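PDB 4FZQ: uncharacterized protein conserved in bacteria from Streptococcus suis, which is the surface antigen HP0197, which mediates attachment of the bacterium to host cells and is represented here by its G5 domain. Local coordinates for residues A24-G29 / I72-S77; V43-D48 / N59-T64. The protein carries 1 engineered substitution. One frame throughout, in Å; residues are numbered along the deposited sequence.

Both contacts lie within the G5 domain, an elongated all-beta module built from two three-stranded sheets. Interaction 1 is at one end. There the loop residues 24-29 pack against the end of strand 71-75 in the mixed sheet. Interaction 2 is in the antiparallel sheet, on the other side of the chain's centre, and pairs strands 41-50 and 55-66. The centres of the two contacts are 43 Å apart, and their nearest atoms are about 21 Å apart, so they do not touch. Both strands of interaction 2 fall in the chain between the two segments of interaction 1. Strand 71-75 comes next in the chain after strand 55-66, so this is one of the places where the chain passes from one sheet to the other.

Interaction 1 of 2, residues A24-G29 / I72-S77; sequences ASLPLG and ILVKGS
Pro27 O receives a nearly straight CA-H...O contact from Gly76, with Gly76 CA 3.2 Å from Pro27 O and an angle of 165° at the hydrogen. Gly76 has no side chain, so its CA can come close to the loop carbonyl. The carbonyl oxygens Pro27 O and Gly76 O are also near each other, at 3.4 Å. Both are acceptors, so this approach is not a bond.

Leu26 carries the apolar part. Its CB lies 3.9 Å from Gly76 CA. Its CG is anti to the carbonyl carbon (chi1 -55°), and the extended second torsion carries CD1 along the backbone of 74-76. There Leu26 CD1 meets Val74 O at 3.5 Å. The same methyl touches Val74 CG1 at 3.8 Å, branch to branch. Next along the chain, Ser77 OG lies 3.2 Å from Leu28 O. The amine of Lys75 turns to a salt bridge with Glu79.

Segment 24-29 belongs to the loop between strands 18-22 and 31-35. Strand 71-75 runs between those two strands, parallel to 18-22 and antiparallel to 31-35. Leu26 and Val74 both rest on Tyr32 of strand 31-35.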
loop_
_atom_site.group_PDB
_atom_site.type_symbol
_atom_site.label_atom_id
_atom_site.label_comp_id
_atom_site.label_asym_id
_atom_site.label_seq_id
_atom_site.Cartn_x
_atom_site.Cartn_y
_atom_site.Cartn_z
ATOM N N ALA A 24 13.585 18.394 23.670
ATOM C CA ALA A 24 14.981 18.621 24.030
ATOM C C ALA A 24 15.428 17.807 25.250
ATOM O O ALA A 24 16.620 17.583 25.457
ATOM C CB ALA A 24 15.216 20.105 24.267
ATOM N N SER A 25 14.465 17.354 26.044
ATOM C CA SER A 25 14.753 16.568 27.241
ATOM C C SER A 25 15.344 15.194 26.926
ATOM O O SER A 25 16.225 14.707 27.632
ATOM C CB SER A 25 13.471 16.382 28.047
ATOM O OG SER A 25 12.782 17.613 28.176
ATOM N N LEU A 26 14.851 14.568 25.866
ATOM C CA LEU A 26 15.322 13.244 25.484
ATOM C C LEU A 26 16.740 13.254 24.935
ATOM O O LEU A 26 17.195 14.245 24.368
ATOM C CB LEU A 26 14.407 12.645 24.415
ATOM C CG LEU A 26 12.907 12.543 24.682
ATOM C CD1 LEU A 26 12.219 12.099 23.402
ATOM C CD2 LEU A 26 12.634 11.569 25.812
ATOM N N PRO A 27 17.463 12.142 25.111
ATOM C CA PRO A 27 18.832 12.035 24.610
ATOM C C PRO A 27 18.832 12.120 23.082
ATOM O O PRO A 27 17.852 12.560 22.486
ATOM C CB PRO A 27 19.269 10.669 25.119
ATOM C CG PRO A 27 18.566 10.584 26.433
ATOM C CD PRO A 27 17.181 11.077 26.089
ATOM N N LEU A 28 19.919 11.690 22.451
ATOM C CA LEU A 28 20.029 11.743 20.997
ATOM C C LEU A 28 19.159 10.722 20.271
ATOM O O LEU A 28 18.312 11.093 19.460
ATOM C CB LEU A 28 21.486 11.551 20.561
ATOM C CG LEU A 28 22.140 10.181 20.808
ATOM C CD1 LEU A 28 23.454 10.085 20.031
ATOM C CD2 LEU A 28 22.370 9.981 22.302
ATOM N N GLY A 29 19.372 9.439 20.558
ATOM C CA GLY A 29 18.603 8.399 19.897
ATOM C C GLY A 29 17.417 7.871 20.681
ATOM O O GLY A 29 16.854 6.828 20.339
ATOM N N ILE A 72 1.583 9.994 17.983
ATOM C CA ILE A 72 2.631 10.979 18.207
ATOM C C ILE A 72 3.950 10.332 18.604
ATOM O O ILE A 72 4.032 9.633 19.618
ATOM C CB ILE A 72 2.241 12.013 19.305
ATOM C CG1 ILE A 72 1.163 12.972 18.795
ATOM C CG2 ILE A 72 3.444 12.848 19.681
ATOM C CD1 ILE A 72 0.688 12.869 17.341
ATOM N N LEU A 73 4.980 10.569 17.798
ATOM C CA LEU A 73 6.300 10.035 18.091
ATOM C C LEU A 73 7.149 11.199 18.601
ATOM O O LEU A 73 7.261 12.232 17.941
ATOM C CB LEU A 73 6.940 9.433 16.840
ATOM C CG LEU A 73 8.197 8.604 17.147
ATOM C CD1 LEU A 73 7.762 7.303 17.808
ATOM C CD2 LEU A 73 8.992 8.311 15.883
ATOM N N VAL A 74 7.726 11.033 19.785
ATOM C CA VAL A 74 8.553 12.072 20.392
ATOM C C VAL A 74 10.013 11.625 20.393
ATOM O O VAL A 74 10.338 10.551 20.890
ATOM C CB VAL A 74 8.099 12.366 21.851
ATOM C CG1 VAL A 74 8.819 13.584 22.380
ATOM C CG2 VAL A 74 6.590 12.605 21.901
ATOM N N LYS A 75 10.891 12.444 19.824
ATOM C CA LYS A 75 12.304 12.104 19.764
ATOM C C LYS A 75 13.219 13.242 20.211
ATOM O O LYS A 75 12.795 14.400 20.361
ATOM C CB LYS A 75 12.671 11.657 18.354
ATOM C CG LYS A 75 12.298 12.652 17.284
ATOM C CD LYS A 75 12.645 12.120 15.903
ATOM C CE LYS A 75 14.137 11.924 15.740
ATOM N NZ LYS A 75 14.486 11.494 14.359
ATOM N N GLY A 76 14.487 12.894 20.408
ATOM C CA GLY A 76 15.459 13.858 20.874
ATOM C C GLY A 76 16.258 14.550 19.798
ATOM O O GLY A 76 17.405 14.933 20.026
ATOM N N SER A 77 15.671 14.698 18.616
ATOM C CA SER A 77 16.356 15.390 17.527
ATOM C C SER A 77 15.309 16.121 16.707
ATOM O O SER A 77 14.135 15.782 16.772
ATOM C CB SER A 77 17.090 14.401 16.630
ATOM O OG SER A 77 17.782 13.424 17.382
#

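Interaction 2 of 2, residues V43-D48 / N59-T64; sequences VSVYQD and NLLSET
Gln47 and Asn59 form a reciprocal pair of backbone hydrogen bonds, with Gln47 N to Asn59 O at 2.7 Å and Asn59 N to Gln47 O at 2.8 Å. Val43 and Thr64 make the equivalent pair at the other end. Between them, Val45 N gives a bond to Ser62 O. Val45 O takes two donors: Leu61 N at 2.7 Å and, weakly, Ser62 N at 3.4 Å.

A water beside this ladder bridges the two strands. It donates to Val43 O at 2.9 Å and is also hydrogen-bonded to Ser62 OG and Thr64 OG1. Ser62 OG lies between its own backbone N and carbonyl carbon (chi1 59°), where it also packs against Val45 CB.

Two residues, Leu61 and Ser62, stand across from the single residue Val45. This is a classic beta bulge in the antiparallel hairpin of strands 41-50 and 55-66, and the pairing moves on by one residue beyond it. The extra residue, Leu61, turns its side chain toward strand 41-50. Its CD2 touches Gln47 CB at 3.9 Å and, more loosely, Val45 CG1.

On the face carrying Ser44 and Tyr46, Leu60 CD1 sits over one face of the Tyr46 ring. This CH-pi contact is 4.0 Å from Leu60 CD1 to the ring centroid, 24° off the normal and displaced toward the rim. The same methyl reaches Ser44 CB at 3.7 Å.

On one flank, Asp48 forms salt bridges with Arg8 and Lys6 of strand 4-13. On the other, residues 62-64 pair antiparallel with a strand of the second subunit, where Thr64 OG1 is hydrogen-bonded to Thr64 OG1 of that chain.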
loop_
_atom_site.group_PDB
_atom_site.type_symbol
_atom_site.label_atom_id
_atom_site.label_comp_id
_atom_site.label_asym_id
_atom_site.label_seq_id
_atom_site.Cartn_x
_atom_site.Cartn_y
_atom_site.Cartn_z
ATOM N N VAL A 43 -16.440 6.721 5.275
ATOM C CA VAL A 43 -17.663 5.935 5.164
ATOM C C VAL A 43 -18.480 6.285 3.928
ATOM O O VAL A 43 -18.858 7.436 3.726
ATOM C CB VAL A 43 -18.564 6.133 6.381
ATOM C CG1 VAL A 43 -19.831 5.359 6.200
ATOM C CG2 VAL A 43 -17.847 5.691 7.637
ATOM N N SER A 44 -18.739 5.280 3.101
ATOM C CA SER A 44 -19.528 5.479 1.903
ATOM C C SER A 44 -20.848 4.741 2.056
ATOM O O SER A 44 -20.886 3.599 2.530
ATOM C CB SER A 44 -18.792 4.946 0.675
ATOM O OG SER A 44 -17.548 5.578 0.502
ATOM N N VAL A 45 -21.933 5.407 1.676
ATOM C CA VAL A 45 -23.247 4.785 1.723
ATOM C C VAL A 45 -23.617 4.525 0.271
ATOM O O VAL A 45 -23.593 5.442 -0.555
ATOM C CB VAL A 45 -24.306 5.702 2.347
ATOM C CG1 VAL A 45 -25.687 5.054 2.220
ATOM C CG2 VAL A 45 -23.983 5.953 3.806
ATOM N N TYR A 46 -23.934 3.273 -0.037
ATOM C CA TYR A 46 -24.296 2.899 -1.396
ATOM C C TYR A 46 -25.727 2.443 -1.461
ATOM O O TYR A 46 -26.348 2.148 -0.435
ATOM C CB TYR A 46 -23.437 1.737 -1.901
ATOM C CG TYR A 46 -21.972 2.043 -2.065
ATOM C CD1 TYR A 46 -21.076 1.850 -1.015
ATOM C CD2 TYR A 46 -21.481 2.526 -3.276
ATOM C CE1 TYR A 46 -19.714 2.132 -1.174
ATOM C CE2 TYR A 46 -20.138 2.809 -3.444
ATOM C CZ TYR A 46 -19.257 2.609 -2.390
ATOM O OH TYR A 46 -17.920 2.879 -2.557
ATOM N N GLN A 47 -26.251 2.386 -2.682
ATOM C CA GLN A 47 -27.599 1.881 -2.884
ATOM C C GLN A 47 -27.554 0.871 -4.014
ATOM O O GLN A 47 -27.096 1.174 -5.114
ATOM C CB GLN A 47 -28.585 2.974 -3.236
ATOM C CG GLN A 47 -29.993 2.460 -3.098
ATOM C CD GLN A 47 -31.037 3.475 -3.460
ATOM O OE1 GLN A 47 -32.168 3.399 -2.987
ATOM N NE2 GLN A 47 -30.675 4.427 -4.312
ATOM N N ASP A 48 -28.018 -0.339 -3.732
ATOM C CA ASP A 48 -28.011 -1.398 -4.724
ATOM C C ASP A 48 -29.401 -1.660 -5.262
ATOM O O ASP A 48 -30.392 -1.463 -4.555
ATOM C CB ASP A 48 -27.487 -2.690 -4.100
ATOM C CG ASP A 48 -26.037 -2.592 -3.667
ATOM O OD1 ASP A 48 -25.660 -3.313 -2.722
ATOM O OD2 ASP A 48 -25.275 -1.813 -4.273
ATOM N N ASN A 59 -25.377 2.697 -6.773
ATOM C CA ASN A 59 -25.039 4.107 -6.785
ATOM C C ASN A 59 -24.429 4.492 -5.446
ATOM O O ASN A 59 -24.748 3.910 -4.401
ATOM C CB ASN A 59 -26.277 4.985 -7.006
ATOM C CG ASN A 59 -26.892 4.822 -8.383
ATOM O OD1 ASN A 59 -26.202 4.584 -9.369
ATOM N ND2 ASN A 59 -28.205 4.983 -8.454
ATOM N N LEU A 60 -23.545 5.481 -5.491
ATOM C CA LEU A 60 -22.904 6.004 -4.299
ATOM C C LEU A 60 -23.811 7.145 -3.830
ATOM O O LEU A 60 -24.039 8.097 -4.563
ATOM C CB LEU A 60 -21.517 6.546 -4.647
ATOM C CG LEU A 60 -20.791 7.290 -3.521
ATOM C CD1 LEU A 60 -20.449 6.311 -2.398
ATOM C CD2 LEU A 60 -19.525 7.940 -4.064
ATOM N N LEU A 61 -24.335 7.037 -2.620
ATOM C CA LEU A 61 -25.219 8.052 -2.085
ATOM C C LEU A 61 -24.485 9.174 -1.359
ATOM O O LEU A 61 -24.853 10.345 -1.490
ATOM C CB LEU A 61 -26.228 7.402 -1.142
ATOM C CG LEU A 61 -27.654 7.167 -1.653
ATOM C CD1 LEU A 61 -27.660 6.819 -3.132
ATOM C CD2 LEU A 61 -28.289 6.071 -0.808
ATOM N N SER A 62 -23.452 8.820 -0.593
ATOM C CA SER A 62 -22.679 9.807 0.146
ATOM C C SER A 62 -21.335 9.266 0.582
ATOM O O SER A 62 -21.131 8.056 0.678
ATOM C CB SER A 62 -23.451 10.278 1.373
ATOM O OG SER A 62 -23.759 9.192 2.226
ATOM N N GLU A 63 -20.424 10.184 0.873
ATOM C CA GLU A 63 -19.080 9.831 1.276
ATOM C C GLU A 63 -18.659 10.801 2.386
ATOM O O GLU A 63 -18.546 12.013 2.167
ATOM C CB GLU A 63 -18.177 9.945 0.051
ATOM C CG GLU A 63 -16.837 9.277 0.135
ATOM C CD GLU A 63 -16.093 9.377 -1.182
ATOM O OE1 GLU A 63 -16.516 8.719 -2.158
ATOM O OE2 GLU A 63 -15.093 10.128 -1.253
ATOM N N THR A 64 -18.446 10.250 3.577
ATOM C CA THR A 64 -18.068 11.018 4.753
ATOM C C THR A 64 -16.656 10.689 5.217
ATOM O O THR A 64 -16.329 9.534 5.448
ATOM C CB THR A 64 -19.026 10.715 5.904
ATOM O OG1 THR A 64 -20.364 11.042 5.510
ATOM C CG2 THR A 64 -18.642 11.502 7.150
HETATM O O HOH W 1 -21.238 9.051 3.720
HETATM O O HOH W 2 -16.353 6.394 -1.472
#